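Local structure of histidine triad protein (Plasmodium falciparum 3D7, 5CS2) at residues 7-11 / 12-16; 65-68 / 69-72; 85-88 / 89-93; 185-188 / 189-193. The protein probably hydrolyses diadenosine triphosphate to AMP and ADP as a histidine triad enzyme of the Fhit type, and binds the natural product cyclomarin A. All coordinates share one frame; numbering follows the deposited sequence.

In the fold
Each of the four contacts joins adjoining segments, so each closes about one turn of the chain; they follow one another in series, with none nesting or crossing. Contact 1 ends helix 4-11 and starts the run toward strand 24-25. Contact 2 shapes the turn between strand 56-60 and helix 72-93, and contact 3 lies at the far end of that helix, the centres of the two about 26 Å apart. Contact 4 belongs to helix 181-199, beyond an unmodelled region. Contacts 3 and 4 touch, because I191 rests on M85, M89 and L92 and joins the two helices. Contacts 1, 2 and 3 also meet the second subunit.

Contact 1: 7-11 / 12-16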
loop_
_atom_site.group_PDB
_atom_site.type_symbol
_atom_site.label_atom_id
_atom_site.label_comp_id
_atom_site.label_asym_id
_atom_site.label_seq_id
_atom_site.Cartn_x
_atom_site.Cartn_y
_atom_site.Cartn_z
ATOM N N ASN A 7 -17.281 -9.326 1.993
ATOM C CA ASN A 7 -17.578 -8.394 0.909
ATOM C C ASN A 7 -16.317 -8.143 0.064
ATOM O O ASN A 7 -16.402 -8.064 -1.162
ATOM C CB ASN A 7 -18.132 -7.077 1.457
ATOM C CG ASN A 7 -18.790 -6.223 0.398
ATOM O OD1 ASN A 7 -19.143 -6.686 -0.691
ATOM N ND2 ASN A 7 -19.004 -4.957 0.705
ATOM N N ILE A 8 -15.142 -8.087 0.713
ATOM C CA ILE A 8 -13.891 -7.896 -0.027
ATOM C C ILE A 8 -13.657 -9.140 -0.918
ATOM O O ILE A 8 -13.363 -8.998 -2.102
ATOM C CB ILE A 8 -12.723 -7.661 0.956
ATOM C CG1 ILE A 8 -12.754 -6.208 1.494
ATOM C CG2 ILE A 8 -11.324 -8.027 0.334
ATOM C CD1 ILE A 8 -11.611 -5.866 2.517
ATOM N N LEU A 9 -13.837 -10.346 -0.344
ATOM C CA LEU A 9 -13.649 -11.607 -1.076
ATOM C C LEU A 9 -14.559 -11.709 -2.286
ATOM O O LEU A 9 -14.128 -12.161 -3.347
ATOM C CB LEU A 9 -13.776 -12.819 -0.138
ATOM C CG LEU A 9 -12.662 -13.007 0.883
ATOM C CD1 LEU A 9 -13.024 -14.104 1.828
ATOM C CD2 LEU A 9 -11.313 -13.398 0.213
ATOM N N GLU A 10 -15.790 -11.185 -2.164
ATOM C CA GLU A 10 -16.722 -11.150 -3.288
ATOM C C GLU A 10 -16.151 -10.233 -4.371
ATOM O O GLU A 10 -16.119 -10.619 -5.540
ATOM C CB GLU A 10 -18.114 -10.679 -2.824
ATOM C CG GLU A 10 -18.779 -11.656 -1.850
ATOM C CD GLU A 10 -19.955 -11.173 -1.009
ATOM O OE1 GLU A 10 -20.093 -9.944 -0.800
ATOM O OE2 GLU A 10 -20.719 -12.037 -0.518
ATOM N N LYS A 11 -15.604 -9.060 -3.969
ATOM C CA LYS A 11 -14.996 -8.112 -4.908
ATOM C C LYS A 11 -13.752 -8.696 -5.573
ATOM O O LYS A 11 -13.460 -8.359 -6.728
ATOM C CB LYS A 11 -14.674 -6.777 -4.217
ATOM C CG LYS A 11 -15.934 -6.031 -3.797
ATOM C CD LYS A 11 -15.652 -4.717 -3.092
ATOM C CE LYS A 11 -16.936 -4.030 -2.667
ATOM N NZ LYS A 11 -17.756 -3.579 -3.829
ATOM N N LEU A 12 -13.014 -9.563 -4.837
ATOM C CA LEU A 12 -11.805 -10.219 -5.345
ATOM C C LEU A 12 -12.165 -11.442 -6.193
ATOM O O LEU A 12 -11.266 -12.101 -6.740
ATOM C CB LEU A 12 -10.872 -10.645 -4.177
ATOM C CG LEU A 12 -10.224 -9.548 -3.314
ATOM C CD1 LEU A 12 -9.591 -10.125 -2.097
ATOM C CD2 LEU A 12 -9.186 -8.787 -4.096
ATOM N N GLU A 13 -13.470 -11.794 -6.257
ATOM C CA GLU A 13 -13.993 -12.951 -6.994
ATOM C C GLU A 13 -13.394 -14.258 -6.459
ATOM O O GLU A 13 -13.192 -15.219 -7.204
ATOM C CB GLU A 13 -13.839 -12.773 -8.523
ATOM C CG GLU A 13 -14.590 -11.566 -9.062
ATOM C CD GLU A 13 -14.951 -11.550 -10.537
ATOM O OE1 GLU A 13 -14.710 -12.561 -11.236
ATOM O OE2 GLU A 13 -15.473 -10.508 -10.996
ATOM N N TRP A 14 -13.130 -14.297 -5.148
ATOM C CA TRP A 14 -12.565 -15.478 -4.519
ATOM C C TRP A 14 -13.618 -16.553 -4.230
ATOM O O TRP A 14 -14.784 -16.259 -3.946
ATOM C CB TRP A 14 -11.844 -15.101 -3.219
ATOM C CG TRP A 14 -11.248 -16.255 -2.465
ATOM C CD1 TRP A 14 -10.002 -16.789 -2.627
ATOM C CD2 TRP A 14 -11.883 -17.019 -1.427
ATOM N NE1 TRP A 14 -9.828 -17.852 -1.778
ATOM C CE2 TRP A 14 -10.966 -18.015 -1.023
ATOM C CE3 TRP A 14 -13.164 -16.996 -0.840
ATOM C CZ2 TRP A 14 -11.257 -18.936 -0.004
ATOM C CZ3 TRP A 14 -13.454 -17.918 0.161
ATOM C CH2 TRP A 14 -12.498 -18.853 0.589
ATOM N N TYR A 15 -13.166 -17.805 -4.252
ATOM C CA TYR A 15 -13.928 -18.981 -3.834
ATOM C C TYR A 15 -12.931 -19.998 -3.326
ATOM O O TYR A 15 -11.748 -19.954 -3.711
ATOM C CB TYR A 15 -14.841 -19.534 -4.940
ATOM C CG TYR A 15 -14.133 -19.877 -6.233
ATOM C CD1 TYR A 15 -13.567 -21.135 -6.429
ATOM C CD2 TYR A 15 -14.081 -18.966 -7.285
ATOM C CE1 TYR A 15 -12.938 -21.465 -7.629
ATOM C CE2 TYR A 15 -13.451 -19.285 -8.485
ATOM C CZ TYR A 15 -12.891 -20.540 -8.658
ATOM O OH TYR A 15 -12.265 -20.850 -9.838
ATOM N N LYS A 16 -13.365 -20.876 -2.396
ATOM C CA LYS A 16 -12.473 -21.895 -1.838
ATOM C C LYS A 16 -11.879 -22.679 -3.012
ATOM O O LYS A 16 -12.619 -22.996 -3.964
ATOM C CB LYS A 16 -13.280 -22.858 -0.954
ATOM C CG LYS A 16 -12.452 -23.916 -0.279
ATOM C CD LYS A 16 -13.302 -24.750 0.662
ATOM C CE LYS A 16 -13.671 -26.107 0.096
ATOM N NZ LYS A 16 -14.699 -26.027 -0.981
#
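W14 and E13 both turn back on the last turn of helix 4-11, and their backbone bonds illustrate how a Schellman motif brings a helix to an end. W14 N donates to L9 O at 3.0 Å in a nearly straight bond of 165°, while within that six-residue span E13 N donates to E10 O at 3.0 Å. E13 makes the pairing possible by its positive phi of 61°, which turns the chain out of the helical path. One step earlier the ordinary helical pattern still holds, with L12 N bonded to I8 O at 2.8 Å.

Two apolar pairs accompany these bonds. I8 and L12 lie side by side, I8 CG2 meeting L12 CD1 at 3.6 Å. L9 and W14 likewise run alongside each other: L9 CD2 stands 3.9 Å from W14 CB, and L9 CD1 is an equal 3.9 Å from W14 CE3. With W14 CG anti to the backbone N (chi1 179°), the indole is laid back beside the leucine, whose CD2 also lies 3.9 Å from W14 CG.

E13 OE2 forms a salt bridge with K40 NZ, in the turn between strands 35-38 and 42-46. L9 reaches F199 of helix 181-199, F84 of helix 72-93 and I37 of strand 35-38, while W14 packs on I37 and on I195, so the helix end sits between two helices and the sheet edge.

Contact 2: 65-68 / 69-72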
loop_
_atom_site.group_PDB
_atom_site.type_symbol
_atom_site.label_atom_id
_atom_site.label_comp_id
_atom_site.label_asym_id
_atom_site.label_seq_id
_atom_site.Cartn_x
_atom_site.Cartn_y
_atom_site.Cartn_z
ATOM N N LYS A 65 6.062 -4.384 -14.000
ATOM C CA LYS A 65 7.252 -3.992 -13.239
ATOM C C LYS A 65 7.013 -2.953 -12.138
ATOM O O LYS A 65 7.477 -3.124 -11.004
ATOM C CB LYS A 65 8.366 -3.497 -14.187
ATOM C CG LYS A 65 9.704 -3.284 -13.485
ATOM C CD LYS A 65 10.782 -2.812 -14.445
ATOM C CE LYS A 65 12.093 -2.629 -13.735
ATOM N NZ LYS A 65 13.141 -2.127 -14.657
ATOM N N HIS A 66 6.360 -1.857 -12.508
ATOM C CA HIS A 66 6.113 -0.734 -11.620
ATOM C C HIS A 66 4.678 -0.650 -11.173
ATOM O O HIS A 66 3.775 -0.997 -11.912
ATOM C CB HIS A 66 6.517 0.581 -12.306
ATOM C CG HIS A 66 7.990 0.844 -12.234
ATOM N ND1 HIS A 66 8.599 1.245 -11.044
ATOM C CD2 HIS A 66 8.931 0.745 -13.200
ATOM C CE1 HIS A 66 9.887 1.347 -11.326
ATOM N NE2 HIS A 66 10.132 1.064 -12.613
ATOM N N TYR A 67 4.470 -0.089 -9.981
ATOM C CA TYR A 67 3.141 0.114 -9.424
ATOM C C TYR A 67 2.252 0.925 -10.369
ATOM O O TYR A 67 1.065 0.654 -10.499
ATOM C CB TYR A 67 3.285 0.821 -8.056
ATOM C CG TYR A 67 2.020 0.867 -7.229
ATOM C CD1 TYR A 67 1.174 -0.237 -7.146
ATOM C CD2 TYR A 67 1.702 1.992 -6.471
ATOM C CE1 TYR A 67 0.018 -0.207 -6.361
ATOM C CE2 TYR A 67 0.548 2.038 -5.689
ATOM C CZ TYR A 67 -0.264 0.918 -5.599
ATOM O OH TYR A 67 -1.401 0.966 -4.829
ATOM N N ASN A 68 2.847 1.898 -11.070
ATOM C CA ASN A 68 2.092 2.721 -12.010
ATOM C C ASN A 68 1.758 2.027 -13.341
ATOM O O ASN A 68 1.012 2.598 -14.143
ATOM C CB ASN A 68 2.774 4.035 -12.223
ATOM C CG ASN A 68 2.425 4.969 -11.087
ATOM O OD1 ASN A 68 1.347 5.561 -11.041
ATOM N ND2 ASN A 68 3.298 5.044 -10.147
ATOM N N ASP A 69 2.234 0.772 -13.538
ATOM C CA ASP A 69 1.880 -0.046 -14.700
ATOM C C ASP A 69 0.539 -0.730 -14.435
ATOM O O ASP A 69 -0.047 -1.266 -15.367
ATOM C CB ASP A 69 2.936 -1.133 -14.968
ATOM C CG ASP A 69 4.260 -0.597 -15.473
ATOM O OD1 ASP A 69 4.250 0.418 -16.213
ATOM O OD2 ASP A 69 5.302 -1.196 -15.149
ATOM N N LEU A 70 0.065 -0.759 -13.157
ATOM C CA LEU A 70 -1.192 -1.438 -12.849
ATOM C C LEU A 70 -2.407 -0.693 -13.331
ATOM O O LEU A 70 -2.439 0.537 -13.246
ATOM C CB LEU A 70 -1.344 -1.741 -11.337
ATOM C CG LEU A 70 -0.247 -2.505 -10.572
ATOM C CD1 LEU A 70 -0.854 -3.161 -9.341
ATOM C CD2 LEU A 70 0.416 -3.574 -11.390
ATOM N N ASP A 71 -3.438 -1.433 -13.764
ATOM C CA ASP A 71 -4.728 -0.850 -14.155
ATOM C C ASP A 71 -5.531 -0.621 -12.852
ATOM O O ASP A 71 -5.222 -1.240 -11.821
ATOM C CB ASP A 71 -5.514 -1.804 -15.071
ATOM C CG ASP A 71 -4.859 -2.160 -16.391
ATOM O OD1 ASP A 71 -4.076 -1.322 -16.921
ATOM O OD2 ASP A 71 -5.187 -3.235 -16.940
ATOM N N ILE A 72 -6.548 0.252 -12.908
ATOM C CA ILE A 72 -7.421 0.601 -11.779
ATOM C C ILE A 72 -7.948 -0.657 -11.066
ATOM O O ILE A 72 -7.831 -0.747 -9.849
ATOM C CB ILE A 72 -8.566 1.582 -12.173
ATOM C CG1 ILE A 72 -7.965 2.933 -12.607
ATOM C CG2 ILE A 72 -9.563 1.800 -11.008
ATOM C CD1 ILE A 72 -8.877 3.872 -13.339
#
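D69 OD2 accepts the backbone N-H of H66 at 2.9 Å in a bond of 165°, met from above the carboxylate plane. K65 N lies 3.5 Å from the same oxygen. The setting is a short 3-10 turn in the loop that leads from strand 56-60 of the histidine triad fold to helix 72-93, and it shows how a side chain can secure the start of such a turn. D69 is tied to H66 twice, since D69 N also donates to H66 O at 2.9 Å; its CG stands beside its own backbone N (chi1 -70°), which swings the carboxylate back over the preceding residues. The aspartate oxygen thereby also touches H66 CB, 3.6 Å from OD2.

The next link of the turn is L70 N to Y67 O at 3.2 Å.

The imidazole takes no part in the bonds to D69: H66 ND1 pairs with D104 OD1, to which Y67 N also donates, so one carboxylate oxygen holds two consecutive residues. K65 O accepts a hydrogen bond from NE2 of Q110, a residue predicted to bind substrate, which places the turn beside the probable nucleotide site. The second subunit also binds the turn, its N83 ND2 bonding to Y67 O and its K4 NZ to L70 O.

Y67 and L70 cross at about a right angle, with the leucine CD1 4.2 Å from CD1 of the tyrosine ring.

Contact 3: 85-88 / 89-93; sequences MCYI and MGNLF
Y87 and N91, one helical turn apart on helix 72-93, set an amide against an aromatic face. N91 ND2 lies 3.4 Å above the ring plane, displaced toward the rim near CE2 and CZ, and the amide and ring planes stand 70° apart, so the nitrogen rather than the flat of the amide addresses the ring. Different first torsions bring them together: Y87 sends CG anti to its N (chi1 178°), whereas N91 keeps its CG beside the backbone N.

I88 and L92 adopt another relation. They run side by side in the same direction, I88 CG2 3.9 Å from L92 CD1. M85 and M89 are crossed instead, both chains bent at chi2 and chi3, and M85 CE comes within 4.1 Å of M89 SD. The underlying backbone bonds are regular, M89 N to M85 O being 2.8 Å with a nearly straight N-H at 171°.

The methionines face strand 56-60, touching I56, while the ring of Y87 stacks with that of Y5 in helix 4-11. The methionine and branched side chains meet by apolar contact, largely dispersive, whereas the amide of N91, also weakly bonded to Y194 OH, probably gains a favourable electrostatic term from the electron-rich face of the ring.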
loop_
_atom_site.group_PDB
_atom_site.type_symbol
_atom_site.label_atom_id
_atom_site.label_comp_id
_atom_site.label_asym_id
_atom_site.label_seq_id
_atom_site.Cartn_x
_atom_site.Cartn_y
_atom_site.Cartn_z
ATOM N N MET A 85 -5.534 -9.689 3.957
ATOM C CA MET A 85 -4.450 -10.502 4.500
ATOM C C MET A 85 -3.892 -9.980 5.813
ATOM O O MET A 85 -3.512 -10.783 6.650
ATOM C CB MET A 85 -3.332 -10.720 3.465
ATOM C CG MET A 85 -3.744 -11.648 2.333
ATOM S SD MET A 85 -4.464 -13.267 2.872
ATOM C CE MET A 85 -3.316 -13.806 3.960
ATOM N N CYS A 86 -3.926 -8.642 6.060
ATOM C CA CYS A 86 -3.519 -8.128 7.363
ATOM C C CYS A 86 -4.500 -8.610 8.420
ATOM O O CYS A 86 -4.075 -8.959 9.516
ATOM C CB CYS A 86 -3.411 -6.613 7.360
ATOM S SG CYS A 86 -1.995 -6.021 6.435
ATOM N N TYR A 87 -5.783 -8.691 8.069
ATOM C CA TYR A 87 -6.802 -9.233 8.989
ATOM C C TYR A 87 -6.508 -10.710 9.310
ATOM O O TYR A 87 -6.385 -11.071 10.479
ATOM C CB TYR A 87 -8.198 -9.068 8.396
ATOM C CG TYR A 87 -9.311 -9.636 9.257
ATOM C CD1 TYR A 87 -9.741 -8.972 10.409
ATOM C CD2 TYR A 87 -9.913 -10.850 8.940
ATOM C CE1 TYR A 87 -10.786 -9.476 11.187
ATOM C CE2 TYR A 87 -10.932 -11.382 9.733
ATOM C CZ TYR A 87 -11.375 -10.681 10.843
ATOM O OH TYR A 87 -12.401 -11.184 11.604
ATOM N N ILE A 88 -6.302 -11.543 8.269
ATOM C CA ILE A 88 -5.995 -12.975 8.452
ATOM C C ILE A 88 -4.729 -13.188 9.257
ATOM O O ILE A 88 -4.749 -13.941 10.231
ATOM C CB ILE A 88 -5.905 -13.671 7.049
ATOM C CG1 ILE A 88 -7.262 -13.639 6.290
ATOM C CG2 ILE A 88 -5.344 -15.106 7.183
ATOM C CD1 ILE A 88 -8.537 -14.293 7.037
ATOM N N MET A 89 -3.608 -12.548 8.843
ATOM C CA MET A 89 -2.324 -12.691 9.517
ATOM C C MET A 89 -2.392 -12.206 10.960
ATOM O O MET A 89 -1.708 -12.763 11.824
ATOM C CB MET A 89 -1.174 -12.024 8.749
ATOM C CG MET A 89 -0.999 -12.528 7.310
ATOM S SD MET A 89 -0.732 -14.325 7.165
ATOM C CE MET A 89 0.906 -14.435 7.650
ATOM N N GLY A 90 -3.211 -11.177 11.190
ATOM C CA GLY A 90 -3.435 -10.619 12.515
ATOM C C GLY A 90 -4.009 -11.673 13.432
ATOM O O GLY A 90 -3.481 -11.890 14.523
ATOM N N ASN A 91 -5.034 -12.380 12.940
ATOM C CA ASN A 91 -5.682 -13.480 13.657
ATOM C C ASN A 91 -4.756 -14.692 13.846
ATOM O O ASN A 91 -4.762 -15.277 14.930
ATOM C CB ASN A 91 -6.969 -13.872 12.974
ATOM C CG ASN A 91 -8.045 -12.810 13.001
ATOM O OD1 ASN A 91 -7.961 -11.806 13.709
ATOM N ND2 ASN A 91 -9.099 -13.014 12.225
ATOM N N LEU A 92 -3.927 -15.041 12.829
ATOM C CA LEU A 92 -3.010 -16.193 12.895
ATOM C C LEU A 92 -1.739 -15.996 13.723
ATOM O O LEU A 92 -1.318 -16.930 14.413
ATOM C CB LEU A 92 -2.614 -16.669 11.473
ATOM C CG LEU A 92 -3.679 -17.350 10.641
ATOM C CD1 LEU A 92 -3.168 -17.570 9.229
ATOM C CD2 LEU A 92 -4.090 -18.715 11.257
ATOM N N PHE A 93 -1.094 -14.824 13.617
ATOM C CA PHE A 93 0.160 -14.523 14.299
ATOM C C PHE A 93 -0.040 -13.756 15.612
ATOM O O PHE A 93 0.937 -13.428 16.276
ATOM C CB PHE A 93 1.137 -13.804 13.333
ATOM C CG PHE A 93 1.763 -14.805 12.386
ATOM C CD1 PHE A 93 1.063 -15.270 11.273
ATOM C CD2 PHE A 93 3.006 -15.363 12.663
ATOM C CE1 PHE A 93 1.603 -16.271 10.455
ATOM C CE2 PHE A 93 3.546 -16.358 11.837
ATOM C CZ PHE A 93 2.840 -16.799 10.736
#

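Contact 4: 185-188 / 189-193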
loop_
_atom_site.group_PDB
_atom_site.type_symbol
_atom_site.label_atom_id
_atom_site.label_comp_id
_atom_site.label_asym_id
_atom_site.label_seq_id
_atom_site.Cartn_x
_atom_site.Cartn_y
_atom_site.Cartn_z
ATOM N N GLU A 185 5.155 -24.944 2.526
ATOM C CA GLU A 185 3.890 -25.623 2.290
ATOM C C GLU A 185 3.089 -25.630 3.595
ATOM O O GLU A 185 1.886 -25.359 3.565
ATOM C CB GLU A 185 4.114 -27.057 1.777
ATOM C CG GLU A 185 2.839 -27.835 1.478
ATOM C CD GLU A 185 3.053 -29.244 0.953
ATOM O OE1 GLU A 185 4.122 -29.837 1.226
ATOM O OE2 GLU A 185 2.139 -29.760 0.272
ATOM N N GLU A 186 3.753 -25.917 4.722
ATOM C CA GLU A 186 3.104 -25.953 6.037
ATOM C C GLU A 186 2.515 -24.576 6.374
ATOM O O GLU A 186 1.344 -24.491 6.764
ATOM C CB GLU A 186 4.093 -26.423 7.122
ATOM C CG GLU A 186 3.552 -26.394 8.545
ATOM C CD GLU A 186 4.473 -26.930 9.629
ATOM O OE1 GLU A 186 5.713 -26.868 9.455
ATOM O OE2 GLU A 186 3.950 -27.386 10.672
ATOM N N GLU A 187 3.305 -23.502 6.166
ATOM C CA GLU A 187 2.843 -22.136 6.427
ATOM C C GLU A 187 1.711 -21.750 5.489
ATOM O O GLU A 187 0.702 -21.217 5.958
ATOM C CB GLU A 187 3.983 -21.111 6.365
ATOM C CG GLU A 187 3.518 -19.762 6.905
ATOM C CD GLU A 187 4.559 -18.685 7.132
ATOM O OE1 GLU A 187 5.587 -18.982 7.784
ATOM O OE2 GLU A 187 4.287 -17.517 6.766
ATOM N N ALA A 188 1.847 -22.024 4.178
ATOM C CA ALA A 188 0.770 -21.687 3.252
ATOM C C ALA A 188 -0.498 -22.461 3.596
ATOM O O ALA A 188 -1.576 -21.935 3.431
ATOM C CB ALA A 188 1.173 -21.970 1.815
ATOM N N ASN A 189 -0.359 -23.726 4.039
ATOM C CA ASN A 189 -1.514 -24.561 4.371
ATOM C C ASN A 189 -2.276 -24.018 5.570
ATOM O O ASN A 189 -3.497 -23.979 5.539
ATOM C CB ASN A 189 -1.090 -26.022 4.563
ATOM C CG ASN A 189 -2.245 -26.984 4.494
ATOM O OD1 ASN A 189 -2.685 -27.530 5.507
ATOM N ND2 ASN A 189 -2.785 -27.184 3.303
ATOM N N LEU A 190 -1.557 -23.546 6.579
ATOM C CA LEU A 190 -2.148 -22.949 7.775
ATOM C C LEU A 190 -2.984 -21.710 7.381
ATOM O O LEU A 190 -4.130 -21.558 7.827
ATOM C CB LEU A 190 -1.033 -22.571 8.757
ATOM C CG LEU A 190 -1.462 -21.817 10.019
ATOM C CD1 LEU A 190 -1.838 -22.793 11.150
ATOM C CD2 LEU A 190 -0.352 -20.868 10.486
ATOM N N ILE A 191 -2.435 -20.869 6.474
ATOM C CA ILE A 191 -3.143 -19.667 6.024
ATOM C C ILE A 191 -4.351 -19.996 5.222
ATOM O O ILE A 191 -5.430 -19.518 5.534
ATOM C CB ILE A 191 -2.190 -18.699 5.284
ATOM C CG1 ILE A 191 -1.035 -18.273 6.214
ATOM C CG2 ILE A 191 -2.978 -17.515 4.727
ATOM C CD1 ILE A 191 0.129 -17.586 5.520
ATOM N N LYS A 192 -4.202 -20.872 4.204
ATOM C CA LYS A 192 -5.284 -21.315 3.344
ATOM C C LYS A 192 -6.400 -21.968 4.177
ATOM O O LYS A 192 -7.570 -21.682 3.943
ATOM C CB LYS A 192 -4.728 -22.395 2.392
ATOM C CG LYS A 192 -4.855 -22.141 0.929
ATOM C CD LYS A 192 -4.402 -23.372 0.119
ATOM C CE LYS A 192 -3.178 -24.090 0.694
ATOM N NZ LYS A 192 -2.808 -25.311 -0.093
ATOM N N SER A 193 -6.032 -22.830 5.150
ATOM C CA SER A 193 -6.995 -23.543 6.007
ATOM C C SER A 193 -7.849 -22.585 6.814
ATOM O O SER A 193 -9.067 -22.763 6.879
ATOM C CB SER A 193 -6.295 -24.523 6.937
ATOM O OG SER A 193 -5.644 -25.525 6.175
HETATM O O HOH W 1 0.356 -25.579 0.771
#
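N189 N bonds to E185 O at 2.8 Å, the first of four successive i to i+4 links that continue through L190 and I191 to K192 N and A188 O at 2.9 Å. Helix 181-199 is therefore a regular alpha helix across both segments, packed beside helix 72-93 and strand 42-46 of the histidine triad fold.

The side chains lean mostly on carbonyls one turn back. I191 CG1 comes 3.4 Å from E187 O, and the glutamate's CG approaches I191 CD1 at 4.3 Å, a loose meeting of its aliphatic part with the isoleucine. Both residues also press on V46, so this side faces the sheet.

K192 lies on another side of the helix. Its first torsion of -122° falls away from the staggered positions, and a bend at chi3 brings NZ back toward the preceding turn. There a water donates to E185 O at 3.2 Å and accepts a weak bond from K192 NZ; the carboxylate oxygen E185 OE2 remains 6.7 Å from K192 NZ, so any attraction between these charges is probably modest.

S193 shows how a helical serine can return to the backbone: N189 O accepts from S193 N at 2.8 Å and from S193 OG at 2.7 Å, the two donors approaching from opposite faces of the carbonyl plane.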